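Magnesium and cobalt efflux protein (PDB 3JTF) probably takes part in the transport of magnesium and cobalt ions, and binds AMP in the CBS domain pair that makes up this fragment. Local coordinates at residues S23-L26 with P27-L30; D59-R62 with Y63-E66. All coordinates share one frame; numbering follows the deposited sequence.

Contact 1: residues S23-L26 with P27-L30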
ATOM      1  N   SER B  23     -17.883   5.048 -14.369  1.00 18.47           N
ATOM      2  CA  SER B  23     -19.238   4.709 -14.815  1.00 19.83           C
ATOM      3  C   SER B  23     -19.600   3.239 -14.618  1.00 20.38           C
ATOM      4  O   SER B  23     -20.750   2.871 -14.808  1.00 18.70           O
ATOM      5  CB  SER B  23     -19.416   5.040 -16.298  1.00 20.41           C
ATOM      6  OG  SER B  23     -19.130   6.428 -16.540  1.00 25.98           O
ATOM      7  N   GLN B  24     -18.617   2.402 -14.286  1.00 21.39           N
ATOM      8  CA  GLN B  24     -18.866   0.985 -14.074  1.00 23.11           C
ATOM      9  C   GLN B  24     -19.695   0.749 -12.805  1.00 23.19           C
ATOM     10  O   GLN B  24     -19.510   1.448 -11.816  1.00 23.64           O
ATOM     11  CB  GLN B  24     -17.554   0.204 -14.059  1.00 23.29           C
ATOM     12  CG  GLN B  24     -16.931   0.130 -15.467  1.00 27.49           C
ATOM     13  CD  GLN B  24     -17.822  -0.660 -16.454  1.00 34.54           C
ATOM     14  OE1 GLN B  24     -18.055  -1.847 -16.254  1.00 40.40           O
ATOM     15  NE2 GLN B  24     -18.364   0.022 -17.479  1.00 38.37           N
ATOM     16  N   PRO B  25     -20.650  -0.204 -12.843  1.00 23.69           N
ATOM     17  CA  PRO B  25     -21.336  -0.525 -11.585  1.00 23.59           C
ATOM     18  C   PRO B  25     -20.414  -1.052 -10.478  1.00 22.59           C
ATOM     19  O   PRO B  25     -19.436  -1.758 -10.743  1.00 21.46           O
ATOM     20  CB  PRO B  25     -22.325  -1.630 -11.974  1.00 24.46           C
ATOM     21  CG  PRO B  25     -22.447  -1.581 -13.444  1.00 25.80           C
ATOM     22  CD  PRO B  25     -21.144  -1.008 -13.973  1.00 24.08           C
ATOM     23  N   LEU B  26     -20.768  -0.759  -9.233  1.00 22.07           N
ATOM     24  CA  LEU B  26     -19.987  -1.229  -8.090  1.00 21.57           C
ATOM     25  C   LEU B  26     -19.501  -2.682  -8.155  1.00 20.39           C
ATOM     26  O   LEU B  26     -18.323  -2.924  -7.923  1.00 18.85           O
ATOM     27  CB  LEU B  26     -20.717  -0.942  -6.765  1.00 22.22           C
ATOM     28  CG  LEU B  26     -19.978  -1.309  -5.471  1.00 23.01           C
ATOM     29  CD1 LEU B  26     -18.555  -0.679  -5.415  1.00 21.63           C
ATOM     30  CD2 LEU B  26     -20.838  -0.883  -4.250  1.00 24.80           C
ATOM     31  N   PRO B  27     -20.391  -3.651  -8.445  1.00 20.33           N
ATOM     32  CA  PRO B  27     -19.916  -5.034  -8.508  1.00 20.09           C
ATOM     33  C   PRO B  27     -18.780  -5.278  -9.511  1.00 19.56           C
ATOM     34  O   PRO B  27     -17.885  -6.110  -9.261  1.00 18.10           O
ATOM     35  CB  PRO B  27     -21.157  -5.809  -8.936  1.00 20.36           C
ATOM     36  CG  PRO B  27     -22.285  -4.982  -8.463  1.00 20.46           C
ATOM     37  CD  PRO B  27     -21.859  -3.575  -8.562  1.00 20.54           C
ATOM     38  N   GLN B  28     -18.836  -4.561 -10.624  1.00 19.22           N
ATOM     39  CA  GLN B  28     -17.778  -4.616 -11.619  1.00 20.56           C
ATOM     40  C   GLN B  28     -16.505  -3.942 -11.127  1.00 18.11           C
ATOM     41  O   GLN B  28     -15.426  -4.474 -11.328  1.00 16.66           O
ATOM     42  CB  GLN B  28     -18.193  -3.952 -12.952  1.00 21.11           C
ATOM     43  CG  GLN B  28     -19.553  -4.374 -13.582  1.00 27.91           C
ATOM     44  CD  GLN B  28     -19.837  -5.825 -13.446  1.00 32.63           C
ATOM     45  OE1 GLN B  28     -20.928  -6.214 -13.017  1.00 36.82           O
ATOM     46  NE2 GLN B  28     -18.843  -6.661 -13.780  1.00 39.16           N
ATOM     47  N   LEU B  29     -16.620  -2.771 -10.511  1.00 18.56           N
ATOM     48  CA  LEU B  29     -15.433  -2.079  -9.963  1.00 18.58           C
ATOM     49  C   LEU B  29     -14.732  -2.975  -8.938  1.00 18.37           C
ATOM     50  O   LEU B  29     -13.513  -3.130  -8.980  1.00 17.51           O
ATOM     51  CB  LEU B  29     -15.775  -0.727  -9.323  1.00 20.44           C
ATOM     52  CG  LEU B  29     -16.076   0.484 -10.203  1.00 23.45           C
ATOM     53  CD1 LEU B  29     -16.688   1.655  -9.390  1.00 28.08           C
ATOM     54  CD2 LEU B  29     -14.824   0.940 -10.934  1.00 25.44           C
ATOM     55  N   LEU B  30     -15.511  -3.615  -8.056  1.00 18.04           N
ATOM     56  CA  LEU B  30     -14.960  -4.487  -7.025  1.00 17.75           C
ATOM     57  C   LEU B  30     -14.199  -5.631  -7.638  1.00 18.49           C
ATOM     58  O   LEU B  30     -13.077  -5.905  -7.241  1.00 18.86           O
ATOM     59  CB  LEU B  30     -16.064  -5.030  -6.097  1.00 17.81           C
ATOM     60  CG  LEU B  30     -16.658  -3.974  -5.175  1.00 17.74           C
ATOM     61  CD1 LEU B  30     -17.880  -4.519  -4.423  1.00 19.09           C
ATOM     62  CD2 LEU B  30     -15.585  -3.493  -4.217  1.00 19.60           C
TER

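Contact 2: residues D59-R62 with Y63-E66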
ATOM      1  N   ASP B  59     -11.138   2.427   0.764  1.00 20.83           N
ATOM      2  CA  ASP B  59     -12.256   3.342   0.954  1.00 20.54           C
ATOM      3  C   ASP B  59     -13.595   2.774   0.507  1.00 19.57           C
ATOM      4  O   ASP B  59     -14.654   3.202   1.017  1.00 18.64           O
ATOM      5  CB  ASP B  59     -11.978   4.693   0.292  1.00 21.70           C
ATOM      6  CG  ASP B  59     -11.052   5.579   1.134  1.00 23.71           C
ATOM      7  OD1 ASP B  59     -11.080   5.393   2.358  1.00 27.52           O
ATOM      8  OD2 ASP B  59     -10.347   6.477   0.595  1.00 25.46           O
ATOM      9  N   LEU B  60     -13.591   1.804  -0.397  1.00 18.38           N
ATOM     10  CA  LEU B  60     -14.866   1.214  -0.797  1.00 19.52           C
ATOM     11  C   LEU B  60     -15.523   0.429   0.357  1.00 17.88           C
ATOM     12  O   LEU B  60     -16.710   0.116   0.285  1.00 19.36           O
ATOM     13  CB  LEU B  60     -14.726   0.336  -2.051  1.00 19.64           C
ATOM     14  CG  LEU B  60     -14.537   1.068  -3.392  1.00 22.76           C
ATOM     15  CD1 LEU B  60     -14.502   0.047  -4.526  1.00 24.85           C
ATOM     16  CD2 LEU B  60     -15.675   2.061  -3.625  1.00 21.06           C
ATOM     17  N   LEU B  61     -14.769   0.124   1.413  1.00 16.74           N
ATOM     18  CA  LEU B  61     -15.352  -0.502   2.605  1.00 16.00           C
ATOM     19  C   LEU B  61     -16.382   0.395   3.290  1.00 16.09           C
ATOM     20  O   LEU B  61     -17.183  -0.084   4.068  1.00 17.17           O
ATOM     21  CB  LEU B  61     -14.280  -0.884   3.619  1.00 15.78           C
ATOM     22  CG  LEU B  61     -13.387  -2.013   3.124  1.00 16.63           C
ATOM     23  CD1 LEU B  61     -12.105  -2.069   4.050  1.00 17.42           C
ATOM     24  CD2 LEU B  61     -14.150  -3.334   3.070  1.00 17.47           C
ATOM     25  N   ARG B  62     -16.345   1.685   3.004  1.00 16.14           N
ATOM     26  CA  ARG B  62     -17.362   2.604   3.517  1.00 16.87           C
ATOM     27  C   ARG B  62     -18.778   2.322   3.020  1.00 16.29           C
ATOM     28  O   ARG B  62     -19.733   2.831   3.581  1.00 14.99           O
ATOM     29  CB  ARG B  62     -16.968   4.017   3.180  1.00 16.77           C
ATOM     30  CG  ARG B  62     -15.722   4.474   3.886  1.00 18.14           C
ATOM     31  CD  ARG B  62     -15.290   5.801   3.313  1.00 22.00           C
ATOM     32  NE  ARG B  62     -13.983   6.255   3.778  1.00 27.20           N
ATOM     33  CZ  ARG B  62     -13.751   6.966   4.879  1.00 31.00           C
ATOM     34  NH1 ARG B  62     -14.737   7.307   5.685  1.00 31.78           N
ATOM     35  NH2 ARG B  62     -12.506   7.340   5.171  1.00 34.38           N
ATOM     36  N   TYR B  63     -18.923   1.528   1.957  1.00 17.52           N
ATOM     37  CA  TYR B  63     -20.242   1.023   1.525  1.00 18.04           C
ATOM     38  C   TYR B  63     -20.954   0.361   2.682  1.00 17.08           C
ATOM     39  O   TYR B  63     -22.184   0.415   2.764  1.00 15.26           O
ATOM     40  CB  TYR B  63     -20.116   0.003   0.379  1.00 19.76           C
ATOM     41  CG  TYR B  63     -21.404  -0.696  -0.100  1.00 25.34           C
ATOM     42  CD1 TYR B  63     -22.245  -0.087  -1.057  1.00 31.66           C
ATOM     43  CD2 TYR B  63     -21.756  -1.988   0.352  1.00 31.21           C
ATOM     44  CE1 TYR B  63     -23.407  -0.726  -1.536  1.00 32.91           C
ATOM     45  CE2 TYR B  63     -22.945  -2.640  -0.127  1.00 33.46           C
ATOM     46  CZ  TYR B  63     -23.744  -1.997  -1.065  1.00 35.19           C
ATOM     47  OH  TYR B  63     -24.885  -2.603  -1.541  1.00 39.66           O
HETATM   48  N   MSE B  64     -20.193  -0.239   3.590  1.00 15.12           N
HETATM   49  CA  MSE B  64     -20.813  -0.845   4.756  1.00 16.36           C
HETATM   50  C   MSE B  64     -21.003   0.101   5.944  1.00 14.97           C
HETATM   51  O   MSE B  64     -21.463  -0.335   6.994  1.00 13.98           O
HETATM   52  CB  MSE B  64     -20.010  -2.092   5.124  1.00 16.84           C
HETATM   53  CG  MSE B  64     -19.981  -3.091   3.886  1.00 20.71           C
HETATM   54 SE   MSE B  64     -19.264  -4.740   4.479  0.80 32.57          SE
HETATM   55  CE  MSE B  64     -17.429  -4.155   4.021  1.00 26.16           C
ATOM     56  N   LEU B  65     -20.622   1.367   5.786  1.00 14.73           N
ATOM     57  CA  LEU B  65     -20.745   2.383   6.870  1.00 16.20           C
ATOM     58  C   LEU B  65     -21.612   3.581   6.515  1.00 17.13           C
ATOM     59  O   LEU B  65     -21.957   4.386   7.383  1.00 17.27           O
ATOM     60  CB  LEU B  65     -19.374   2.889   7.301  1.00 15.98           C
ATOM     61  CG  LEU B  65     -18.425   1.834   7.857  1.00 18.06           C
ATOM     62  CD1 LEU B  65     -17.039   2.467   8.057  1.00 21.44           C
ATOM     63  CD2 LEU B  65     -18.924   1.204   9.151  1.00 19.17           C
ATOM     64  N   GLU B  66     -21.991   3.685   5.253  1.00 18.73           N
ATOM     65  CA  GLU B  66     -22.817   4.786   4.770  1.00 21.21           C
ATOM     66  C   GLU B  66     -23.979   4.239   3.942  1.00 21.76           C
ATOM     67  O   GLU B  66     -23.755   3.492   2.996  1.00 23.83           O
ATOM     68  CB  GLU B  66     -21.963   5.699   3.900  1.00 21.99           C
ATOM     69  CG  GLU B  66     -20.765   6.276   4.618  1.00 24.45           C
ATOM     70  CD  GLU B  66     -20.062   7.357   3.799  1.00 29.85           C
ATOM     71  OE1 GLU B  66     -18.807   7.379   3.809  1.00 31.23           O
ATOM     72  OE2 GLU B  66     -20.776   8.162   3.137  1.00 33.90           O
TER

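Contact 1: residues S23-L26 with P27-L30
Pro-25 and Leu-29 meet at the start of helix 26-35, a helix of the CBS domain. Pro-25 holds the N-cap position. Its carbonyl oxygen accepts the first main-chain bond of the helix, from Leu-29 N at 3.0 Å. That bond is nearly straight. A second, weak bond reaches the same oxygen from Gln-28 N. One residue further on, Leu-30 N bonds to Leu-26 O at 2.9 Å.

The side chains sort themselves round this first turn. Leu-26 has CG anti to the backbone N (chi1 -177°), which carries its isobutyl group along the helix to Leu-30. There CD1 of Leu-26 rests on CG of Leu-30 at 3.8 Å, and the two chains cross at a slant. CG of Leu-30 also lies 3.4 Å from Leu-26 O, the acceptor of the helix bond. Both leucines lie on a face shared with the second subunit. Leu-26 packs there on Met-64 of the second subunit, and Leu-30 on Leu-65 of the second subunit.

Gln-24, Pro-25 and Gln-28 lie on an exposed side. The methylene CG of Gln-28 approaches the ring of Pro-25, 3.7 Å from CD. A bend at chi2 of Gln-28 turns its amide off from that ring. The two prolines also meet, with CB of Pro-25 at 4.0 Å from CD of Pro-27. OE1 of Gln-24 comes near the aliphatic part of Gln-28, and the two amide planes stand 76° apart. On the buried side, Leu-29 lies against the main chain ahead of the cap, with its CD1 methyl 3.7 Å from Gln-24 O.

Contact 2: residues D59-R62 with Y63-E66
Leu-61 and Met-64, a selenomethionine, lie side by side and point the same way along a 3-10 segment of the CBS domain. The bend at chi3 of Met-64 (-90°) folds its terminal methyl back toward Leu-61. CE of Met-64 comes to 3.5 Å from CD2 of Leu-61, so this is a methyl-to-methyl contact.

Arg-62 and Glu-66 make the second pair, again alongside each other. The extended Glu-66 chain runs beside the aliphatic part of Arg-62. OE1 of Glu-66 stands 3.9 Å from CD of Arg-62. The guanidinium and carboxylate planes are 83° apart. Glu-66 OE1 is 4.5 Å from Arg-62 NH1, beyond a salt bridge, though opposite charges at this range probably still attract. The salt bridge of Arg-62 goes the other way along the chain. Its NE meets Asp-59 OD1 at 3.3 Å, in the guanidinium plane and at its edge. The hydrogen bond within this bridge is weak.

The backbone is held by i to i+3 bonds, as in a 3-10 helix. Tyr-63 N bonds to Leu-60 O, and Met-64 N bonds to Leu-61 O at 3.1 Å. Arg-62 O takes two donors where the segment ends: Leu-65 N at 2.8 Å and, more weakly, Glu-66 N.

The stretch follows strand 51-56 and leads toward helix 71-74. Leu-60 packs between two helices, on Ile-71 and Leu-74 of helix 71-74 and on Ile-33 of helix 26-35. Tyr-63 touches Met-64 of the second subunit, while Leu-65 packs on Ile-34 of the second subunit.

Contact 1 precedes contact 2 along the chain, and both lie in the first of the two CBS domains. Strands 40-44 and 51-56 come between them. Their centres are 14 Å apart, on the same side of the chain's centre, and their side chains touch. Leu-26 CD2 packs on Tyr-63 CD1 at 3.6 Å, and Leu-30 CD2 packs on Leu-60 CD1 at 3.7 Å. The start of helix 26-35 thus lies against the 3-10 segment after strand 51-56. Both contacts also touch the second subunit and so contribute to the dimer interface. The bound AMP lies apart from them, about 12 Å from the side chain of Leu-29 and about 13 Å from that of Leu-60.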